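Local coordinates for 3-oxoadipate enol-lactonase (Burkholderia xenovorans, PDB 2XUA), which probably hydrolyses the lactone ring of 3-oxoadipate enol-lactone to give 3-oxoadipate, a late step in the breakdown of catechol-type aromatic compounds, at residues V30-L35 with Y58-H63; L39-P44 with C97-G102; L109-A114 with P203-P208. One frame throughout, in Å; residues are numbered along the deposited sequence.

How the interactions relate
Strand 28-32 runs into the pocket loop, and interaction 1 brings 58-63, after helix 43-52 and strand 54-58, back to 30-35. Interaction 2 opens inside that loop, at 39-44, and closes beyond it at 97-102, so the two cross. They also touch: Ser32 N lies 2.9 Å from Cys97 O between neighbouring strands, and Asp59 OD1 lies 2.8 Å from Leu39 N. Interaction 3 follows in series, sharing helix 101-112 with interaction 2. Its long loop from 109-114 to 203-208 contains the helices between 132 and 195, and it joins core helix to returning chain about 20 Å, centre to centre, from the other two.

Interaction 1. Residues V30-L35 with Y58-H63; sequences VLSNSL and YDTRGH. With SHF (laevulinic acid), chain C.
Ser32 and Tyr58 meet through two different first torsions: Ser32 OG lies opposite its own backbone N (chi1 -173°), while Tyr58 CG stands between its backbone N and carbonyl carbon (chi1 72°), and the side chain points across to strand 28-32. The two hydroxyls, Ser32 OG and Tyr58 OH, hydrogen-bond at 2.7 Å, and Val30 CG1 packs obliquely against the ring. The remaining gap between the backbones is bridged by buried water. One molecule joins Leu31 O to Tyr58 N; a second links Ser32 OG, Asn33 O and Thr60 OG1; a third takes the N-H of Asn33, donates to Tyr58 O, bonds Thr60 OG1 and rests over the centre of the Tyr58 ring. Thr60 OG1 thus bonds two of these waters, and a fourth water lies 3.2 Å from it. Further on, Leu35 CD1 meets the edge of the His63 imidazole, 3.6 Å from NE2. Within the type II turn from Thr60 to His63, His63 ND1 donates to Arg61 O at 3.1 Å, from above the carbonyl plane; NE2 accepts the N-H of Gly36. Leu35 CD2 lies 3.6 Å from C4 of laevulinic acid, in a pocket that Ser34 also lines. Ser34 touches Ser100. A loop leaving a central strand beside the presumed nucleophile is the arrangement of the alpha/beta hydrolase pocket, where it commonly contributes to the oxyanion hole.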
loop_
_atom_site.group_PDB
_atom_site.type_symbol
_atom_site.label_atom_id
_atom_site.label_comp_id
_atom_site.label_asym_id
_atom_site.label_seq_id
_atom_site.Cartn_x
_atom_site.Cartn_y
_atom_site.Cartn_z
ATOM N N VAL B 30 6.778 13.960 -11.683
ATOM C CA VAL B 30 5.828 13.958 -10.549
ATOM C C VAL B 30 4.658 13.135 -11.030
ATOM O O VAL B 30 4.217 13.300 -12.154
ATOM C CB VAL B 30 5.320 15.396 -10.251
ATOM C CG1 VAL B 30 4.165 15.403 -9.192
ATOM C CG2 VAL B 30 6.502 16.297 -9.814
ATOM N N LEU B 31 4.178 12.222 -10.199
ATOM C CA LEU B 31 3.037 11.366 -10.621
ATOM C C LEU B 31 1.854 11.889 -9.801
ATOM O O LEU B 31 2.038 12.184 -8.617
ATOM C CB LEU B 31 3.366 9.914 -10.209
ATOM C CG LEU B 31 4.604 9.372 -10.939
ATOM C CD1 LEU B 31 4.851 7.836 -10.640
ATOM C CD2 LEU B 31 4.459 9.604 -12.463
ATOM N N SER B 32 0.637 11.869 -10.344
ATOM C CA SER B 32 -0.498 12.299 -9.546
ATOM C C SER B 32 -1.650 11.319 -9.654
ATOM O O SER B 32 -1.957 10.846 -10.733
ATOM C CB SER B 32 -0.885 13.734 -9.977
ATOM O OG SER B 32 -1.894 14.196 -9.076
ATOM N N ASN B 33 -2.213 10.930 -8.510
ATOM C CA ASN B 33 -3.033 9.721 -8.365
ATOM C C ASN B 33 -4.517 9.979 -8.780
ATOM O O ASN B 33 -4.986 11.115 -8.922
ATOM C CB ASN B 33 -3.145 9.287 -6.890
ATOM C CG ASN B 33 -1.806 9.151 -6.168
ATOM O OD1 ASN B 33 -1.754 9.150 -4.932
ATOM N ND2 ASN B 33 -0.735 9.077 -6.908
ATOM N N SER B 34 -5.222 8.881 -8.962
ATOM C CA SER B 34 -6.690 8.889 -9.165
ATOM C C SER B 34 -7.428 9.109 -7.858
ATOM O O SER B 34 -6.936 8.733 -6.759
ATOM C CB SER B 34 -7.083 7.494 -9.679
ATOM O OG SER B 34 -8.402 7.572 -10.278
ATOM N N LEU B 35 -8.657 9.646 -7.947
ATOM C CA LEU B 35 -9.567 9.619 -6.801
ATOM C C LEU B 35 -9.707 8.232 -6.147
ATOM O O LEU B 35 -9.969 7.258 -6.824
ATOM C CB LEU B 35 -10.956 10.150 -7.233
ATOM C CG LEU B 35 -12.034 10.264 -6.194
ATOM C CD1 LEU B 35 -11.655 11.332 -5.184
ATOM C CD2 LEU B 35 -13.318 10.594 -6.941
ATOM N N TYR B 58 2.931 11.404 -4.359
ATOM C CA TYR B 58 2.368 12.003 -3.182
ATOM C C TYR B 58 0.923 11.532 -3.039
ATOM O O TYR B 58 0.319 11.048 -3.995
ATOM C CB TYR B 58 2.483 13.561 -3.268
ATOM C CG TYR B 58 1.550 14.176 -4.271
ATOM C CD1 TYR B 58 0.357 14.807 -3.863
ATOM C CD2 TYR B 58 1.858 14.179 -5.620
ATOM C CE1 TYR B 58 -0.544 15.355 -4.822
ATOM C CE2 TYR B 58 0.983 14.723 -6.574
ATOM C CZ TYR B 58 -0.218 15.281 -6.158
ATOM O OH TYR B 58 -1.054 15.821 -7.089
ATOM N N ASP B 59 0.408 11.629 -1.827
ATOM C CA ASP B 59 -1.009 11.392 -1.575
ATOM C C ASP B 59 -1.734 12.718 -1.740
ATOM O O ASP B 59 -1.498 13.691 -0.997
ATOM C CB ASP B 59 -1.220 10.791 -0.190
ATOM C CG ASP B 59 -0.822 9.303 -0.139
ATOM O OD1 ASP B 59 -0.612 8.729 -1.193
ATOM O OD2 ASP B 59 -0.725 8.683 0.934
ATOM N N THR B 60 -2.636 12.742 -2.710
ATOM C CA THR B 60 -3.461 13.949 -2.934
ATOM C C THR B 60 -4.180 14.317 -1.632
ATOM O O THR B 60 -4.507 13.459 -0.826
ATOM C CB THR B 60 -4.484 13.621 -4.048
ATOM O OG1 THR B 60 -3.786 13.249 -5.249
ATOM C CG2 THR B 60 -5.412 14.864 -4.366
ATOM N N ARG B 61 -4.454 15.593 -1.391
ATOM C CA ARG B 61 -5.208 15.944 -0.180
ATOM C C ARG B 61 -6.494 15.096 -0.094
ATOM O O ARG B 61 -7.100 14.742 -1.100
ATOM C CB ARG B 61 -5.590 17.449 -0.174
ATOM C CG ARG B 61 -6.315 17.894 -1.404
ATOM C CD ARG B 61 -6.978 19.309 -1.065
ATOM N NE ARG B 61 -5.923 20.326 -0.894
ATOM C CZ ARG B 61 -6.048 21.472 -0.220
ATOM N NH1 ARG B 61 -7.198 21.791 0.375
ATOM N NH2 ARG B 61 -5.023 22.321 -0.172
ATOM N N GLY B 62 -6.874 14.766 1.114
ATOM C CA GLY B 62 -8.030 13.922 1.382
ATOM C C GLY B 62 -7.766 12.437 1.225
ATOM O O GLY B 62 -8.699 11.668 1.400
ATOM N N HIS B 63 -6.528 12.050 0.845
ATOM C CA HIS B 63 -6.198 10.632 0.520
ATOM C C HIS B 63 -5.022 10.100 1.321
ATOM O O HIS B 63 -4.171 10.852 1.825
ATOM C CB HIS B 63 -5.834 10.458 -0.967
ATOM C CG HIS B 63 -6.986 10.676 -1.918
ATOM N ND1 HIS B 63 -7.457 11.932 -2.248
ATOM C CD2 HIS B 63 -7.756 9.791 -2.605
ATOM C CE1 HIS B 63 -8.472 11.808 -3.091
ATOM N NE2 HIS B 63 -8.663 10.519 -3.334
HETATM C C4 SHF C . -13.033 7.269 -8.372
HETATM C C5 SHF C . -11.580 7.243 -8.863
HETATM C C3 SHF C . -14.171 7.584 -9.356
HETATM C C2 SHF C . -13.943 7.337 -10.870
HETATM C C1 SHF C . -15.306 7.114 -11.652
HETATM O O4 SHF C . -13.291 6.989 -7.186
HETATM O O1 SHF C . -15.593 5.916 -11.832
HETATM O OH1 SHF C . -15.982 8.085 -12.134
HETATM O O HOH W 1 1.784 10.067 -6.710
HETATM O O HOH W 2 -4.258 13.600 -7.881
HETATM O O HOH W 3 -1.296 12.144 -6.058
HETATM O O HOH W 4 -6.159 11.197 -5.608
#

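Interaction 2. Residues L39-P44 with C97-G102; sequences LSMWAP and CGLSMG
Trp42 of the 3-10 segment 39-42 drives its indole toward Cys97 and Leu99 at the end of strand 94-99. Its CB packs at 3.7 Å from Leu31 CD1 of the adjoining strand, and chi1 of -70° sets CG opposite the carbonyl carbon, from where the ring extends to strand 94-99. The six-membered ring makes the contact. CZ2 and CH2 both meet Leu99 CB at 3.8 Å, and Leu99 N lies at the ring edge, in its plane. CZ3 and CH2 both face Cys97 SG, which approaches obliquely, 4.7 Å from the ring centroid and 47° off the normal, a sulfur-aromatic contact. On the opposite side of the ring, Met41, present as selenomethionine, bends at chi3 (-73°) so that CE rests 3.9 Å above the plane, over the six-membered ring. The same CE reaches Leu99 CD1 at 4.0 Å. The indole is therefore wedged between the Met41 methyl on one side and the Cys97 sulfur on the other, with Phe254 of helix 251-263 also touching both Trp42 and Cys97. Just past Leu99 the chain turns sharply into helix 101-112. Ser100 has a positive phi, and Gly98 and Gly102 lie where a CB would clash, consistent with the nucleophile elbow of this fold; Ser100 touches His244. No hydrogen bond crosses between the two segments. The contact is one of dispersion and aromatic-sulfur attraction, so shape rather than polar pairing seats the 3-10 segment against the strand that carries the presumed nucleophile.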
loop_
_atom_site.group_PDB
_atom_site.type_symbol
_atom_site.label_atom_id
_atom_site.label_comp_id
_atom_site.label_asym_id
_atom_site.label_seq_id
_atom_site.Cartn_x
_atom_site.Cartn_y
_atom_site.Cartn_z
ATOM N N LEU B 39 -0.481 6.683 -3.164
ATOM C CA LEU B 39 0.671 6.638 -4.034
ATOM C C LEU B 39 1.197 5.251 -4.386
ATOM O O LEU B 39 2.066 5.149 -5.263
ATOM C CB LEU B 39 1.744 7.598 -3.533
ATOM C CG LEU B 39 2.808 7.419 -2.429
ATOM C CD1 LEU B 39 2.764 8.387 -1.341
ATOM C CD2 LEU B 39 3.289 6.022 -1.989
ATOM N N SER B 40 0.684 4.199 -3.717
ATOM C CA SER B 40 1.014 2.810 -4.070
ATOM C C SER B 40 0.513 2.432 -5.446
ATOM O O SER B 40 0.998 1.450 -6.070
ATOM C CB SER B 40 0.471 1.810 -3.006
ATOM O OG SER B 40 -0.982 1.718 -3.012
HETATM N N MSE B 41 -0.476 3.183 -5.953
HETATM C CA MSE B 41 -1.033 2.813 -7.284
HETATM C C MSE B 41 0.004 2.915 -8.404
HETATM O O MSE B 41 -0.139 2.268 -9.409
HETATM C CB MSE B 41 -2.263 3.651 -7.624
HETATM C CG MSE B 41 -1.897 5.126 -7.839
HETATM SE SE MSE B 41 -3.241 5.907 -8.971
HETATM C CE MSE B 41 -2.793 5.124 -10.693
ATOM N N TRP B 42 1.095 3.688 -8.203
ATOM C CA TRP B 42 2.097 3.854 -9.238
ATOM C C TRP B 42 3.259 2.870 -9.045
ATOM O O TRP B 42 4.243 2.950 -9.730
ATOM C CB TRP B 42 2.680 5.273 -9.126
ATOM C CG TRP B 42 1.693 6.319 -9.546
ATOM C CD1 TRP B 42 1.131 7.271 -8.756
ATOM C CD2 TRP B 42 1.213 6.551 -10.886
ATOM N NE1 TRP B 42 0.268 8.046 -9.505
ATOM C CE2 TRP B 42 0.306 7.645 -10.816
ATOM C CE3 TRP B 42 1.407 5.907 -12.106
ATOM C CZ2 TRP B 42 -0.386 8.141 -11.938
ATOM C CZ3 TRP B 42 0.745 6.397 -13.244
ATOM C CH2 TRP B 42 -0.166 7.510 -13.139
ATOM N N ALA B 43 3.179 1.988 -8.055
ATOM C CA ALA B 43 4.297 1.110 -7.814
ATOM C C ALA B 43 4.783 0.358 -9.093
ATOM O O ALA B 43 6.002 0.211 -9.291
ATOM C CB ALA B 43 3.944 0.091 -6.615
ATOM N N PRO B 44 3.863 -0.070 -10.006
ATOM C CA PRO B 44 4.443 -0.798 -11.196
ATOM C C PRO B 44 5.322 0.055 -12.107
ATOM O O PRO B 44 6.133 -0.477 -12.861
ATOM C CB PRO B 44 3.195 -1.318 -11.965
ATOM C CG PRO B 44 2.114 -1.462 -10.832
ATOM C CD PRO B 44 2.398 -0.091 -10.063
ATOM N N CYS B 97 2.908 13.112 -14.844
ATOM C CA CYS B 97 2.078 11.989 -15.320
ATOM C C CYS B 97 1.013 11.802 -14.279
ATOM O O CYS B 97 1.295 11.454 -13.117
ATOM C CB CYS B 97 2.912 10.693 -15.457
ATOM S SG CYS B 97 1.969 9.203 -15.962
ATOM N N GLY B 98 -0.221 12.003 -14.700
ATOM C CA GLY B 98 -1.356 11.964 -13.773
ATOM C C GLY B 98 -2.422 11.107 -14.379
ATOM O O GLY B 98 -2.546 11.062 -15.608
ATOM N N LEU B 99 -3.124 10.386 -13.514
ATOM C CA LEU B 99 -4.156 9.485 -13.945
ATOM C C LEU B 99 -5.495 9.964 -13.386
ATOM O O LEU B 99 -5.606 10.220 -12.223
ATOM C CB LEU B 99 -3.877 8.042 -13.519
ATOM C CG LEU B 99 -4.736 6.971 -14.233
ATOM C CD1 LEU B 99 -3.939 5.698 -14.534
ATOM C CD2 LEU B 99 -6.004 6.633 -13.501
ATOM N N SER B 100 -6.489 10.058 -14.288
ATOM C CA SER B 100 -7.831 10.581 -13.987
ATOM C C SER B 100 -7.853 11.990 -13.377
ATOM O O SER B 100 -7.420 12.904 -14.054
ATOM C CB SER B 100 -8.717 9.568 -13.212
ATOM O OG SER B 100 -10.078 9.987 -13.467
HETATM N N MSE B 101 -8.323 12.188 -12.138
HETATM C CA MSE B 101 -8.121 13.558 -11.506
HETATM C C MSE B 101 -6.640 14.000 -11.501
HETATM O O MSE B 101 -6.364 15.191 -11.521
HETATM C CB MSE B 101 -8.642 13.651 -10.099
HETATM C CG MSE B 101 -7.724 12.958 -9.115
HETATM SE SE MSE B 101 -8.394 13.085 -7.372
HETATM C CE MSE B 101 -8.238 15.048 -7.038
ATOM N N GLY B 102 -5.706 13.033 -11.524
ATOM C CA GLY B 102 -4.281 13.393 -11.684
ATOM C C GLY B 102 -3.994 13.959 -13.058
ATOM O O GLY B 102 -3.241 14.944 -13.202
#

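Interaction 3. Residues L109-A114 with P203-P208; sequences LAARHA and PGIKVP
Ala110, Ala111 and Ala114 meet Ile205 and Val207 without any ring lying between them. Of the flat groups nearby, the His113 imidazole is turned off the interface: Leu109 O lies in the ring plane at its edge, and the side chain packs on Thr79 and Leu83 of helix 75-88. Across the contact, small methyls allow a close approach, with Ala111 CA 4.7 Å from Ile205 CA. Ile205 lies against the last turn of helix 101-112 with both branches. Its chi1 of -68° sets CG2 opposite the backbone N, where it meets Ala110 CB at 4.1 Å, and leaves CG1 beside that N, running alongside Ala111 at 4.1 Å from its CB. Val207 spans the helix end: CG2 faces Ala110 CB within it at 4.3 Å, and CG1 comes up to Ala114 CB beyond it at 4.1 Å. Beyond the interface, Arg112 forms salt bridges to Glu76 and Glu201, while Pro208 leads the chain into strand 209-214 alongside strand 117-123. Two waters bridge the polar side of the seam. One joins Ala110 O, at 2.8 Å, and Lys206 N, with Gly204 O a further acceptor at 3.2 Å; the other joins Ala111 O, at 2.9 Å, to Gly204 O by a weak bond. Both have more acceptors near them than protons to give, so these carbonyls are probably served in turn rather than all together. The contact thus divides into two halves: methyl packing holds the loop against the C-terminal turn of the helix, while water, not direct backbone bonding, links the carbonyls of that turn to the facing loop.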
loop_
_atom_site.group_PDB
_atom_site.type_symbol
_atom_site.label_atom_id
_atom_site.label_comp_id
_atom_site.label_asym_id
_atom_site.label_seq_id
_atom_site.Cartn_x
_atom_site.Cartn_y
_atom_site.Cartn_z
ATOM N N LEU B 109 -1.946 22.225 -14.621
ATOM C CA LEU B 109 -0.556 22.534 -14.389
ATOM C C LEU B 109 0.074 22.917 -15.709
ATOM O O LEU B 109 0.714 23.974 -15.783
ATOM C CB LEU B 109 0.139 21.317 -13.789
ATOM C CG LEU B 109 0.671 21.197 -12.375
ATOM C CD1 LEU B 109 0.586 22.361 -11.403
ATOM C CD2 LEU B 109 0.302 19.827 -11.735
ATOM N N ALA B 110 -0.122 22.118 -16.759
ATOM C CA ALA B 110 0.465 22.433 -18.044
ATOM C C ALA B 110 -0.062 23.731 -18.683
ATOM O O ALA B 110 0.671 24.329 -19.460
ATOM C CB ALA B 110 0.335 21.282 -19.040
ATOM N N ALA B 111 -1.325 24.087 -18.396
ATOM C CA ALA B 111 -1.980 25.275 -18.948
ATOM C C ALA B 111 -1.592 26.551 -18.210
ATOM O O ALA B 111 -1.336 27.590 -18.820
ATOM C CB ALA B 111 -3.532 25.083 -18.884
ATOM N N ARG B 112 -1.611 26.471 -16.888
ATOM C CA ARG B 112 -1.446 27.620 -16.049
ATOM C C ARG B 112 0.003 27.672 -15.509
ATOM O O ARG B 112 0.369 28.669 -14.929
ATOM C CB ARG B 112 -2.432 27.582 -14.874
ATOM C CG ARG B 112 -3.928 27.377 -15.251
ATOM C CD ARG B 112 -4.726 27.039 -14.032
ATOM N NE ARG B 112 -6.129 26.853 -14.371
ATOM C CZ ARG B 112 -7.136 26.719 -13.516
ATOM N NH1 ARG B 112 -6.959 26.753 -12.202
ATOM N NH2 ARG B 112 -8.358 26.566 -13.996
ATOM N N HIS B 113 0.803 26.605 -15.693
ATOM C CA HIS B 113 2.228 26.612 -15.216
ATOM C C HIS B 113 3.215 25.950 -16.159
ATOM O O HIS B 113 4.057 25.127 -15.735
ATOM C CB HIS B 113 2.339 26.041 -13.795
ATOM C CG HIS B 113 1.421 26.682 -12.793
ATOM N ND1 HIS B 113 0.118 26.263 -12.587
ATOM C CD2 HIS B 113 1.623 27.703 -11.922
ATOM C CE1 HIS B 113 -0.439 27.004 -11.643
ATOM N NE2 HIS B 113 0.461 27.868 -11.205
ATOM N N ALA B 114 3.152 26.293 -17.446
ATOM C CA ALA B 114 4.032 25.711 -18.447
ATOM C C ALA B 114 5.528 25.761 -18.056
ATOM O O ALA B 114 6.317 24.889 -18.436
ATOM C CB ALA B 114 3.833 26.382 -19.743
ATOM N N PRO B 203 -6.667 24.029 -25.153
ATOM C CA PRO B 203 -5.988 24.488 -26.356
ATOM C C PRO B 203 -4.815 25.411 -26.113
ATOM O O PRO B 203 -4.014 25.564 -27.000
ATOM C CB PRO B 203 -7.102 25.217 -27.112
ATOM C CG PRO B 203 -8.242 24.387 -26.849
ATOM C CD PRO B 203 -8.131 24.064 -25.359
ATOM N N GLY B 204 -4.709 25.967 -24.906
ATOM C CA GLY B 204 -3.619 26.877 -24.501
ATOM C C GLY B 204 -2.293 26.269 -24.037
ATOM O O GLY B 204 -1.334 27.016 -23.760
ATOM N N ILE B 205 -2.237 24.923 -23.948
ATOM C CA ILE B 205 -1.071 24.186 -23.456
ATOM C C ILE B 205 0.115 24.205 -24.410
ATOM O O ILE B 205 0.006 23.810 -25.564
ATOM C CB ILE B 205 -1.456 22.702 -23.159
ATOM C CG1 ILE B 205 -2.409 22.648 -21.950
ATOM C CG2 ILE B 205 -0.182 21.834 -23.035
ATOM C CD1 ILE B 205 -3.033 21.324 -21.639
ATOM N N LYS B 206 1.272 24.608 -23.892
ATOM C CA LYS B 206 2.450 24.820 -24.735
ATOM C C LYS B 206 3.534 23.760 -24.685
ATOM O O LYS B 206 4.558 23.957 -25.313
ATOM C CB LYS B 206 3.062 26.193 -24.417
ATOM C CG LYS B 206 2.066 27.318 -24.535
ATOM C CD LYS B 206 2.309 28.183 -25.798
ATOM C CE LYS B 206 1.313 29.393 -25.914
ATOM N NZ LYS B 206 -0.132 29.015 -26.213
ATOM N N VAL B 207 3.328 22.634 -23.981
ATOM C CA VAL B 207 4.418 21.623 -23.772
ATOM C C VAL B 207 4.068 20.304 -24.452
ATOM O O VAL B 207 2.870 20.071 -24.750
ATOM C CB VAL B 207 4.731 21.435 -22.247
ATOM C CG1 VAL B 207 4.735 22.778 -21.549
ATOM C CG2 VAL B 207 3.688 20.639 -21.620
ATOM N N PRO B 208 5.068 19.472 -24.797
ATOM C CA PRO B 208 4.735 18.214 -25.399
ATOM C C PRO B 208 3.795 17.386 -24.495
ATOM O O PRO B 208 4.040 17.270 -23.291
ATOM C CB PRO B 208 6.098 17.540 -25.520
ATOM C CG PRO B 208 7.057 18.648 -25.492
ATOM C CD PRO B 208 6.527 19.557 -24.549
HETATM O O HOH W 5 0.764 26.268 -21.498
HETATM O O HOH W 6 -2.199 27.905 -21.523
#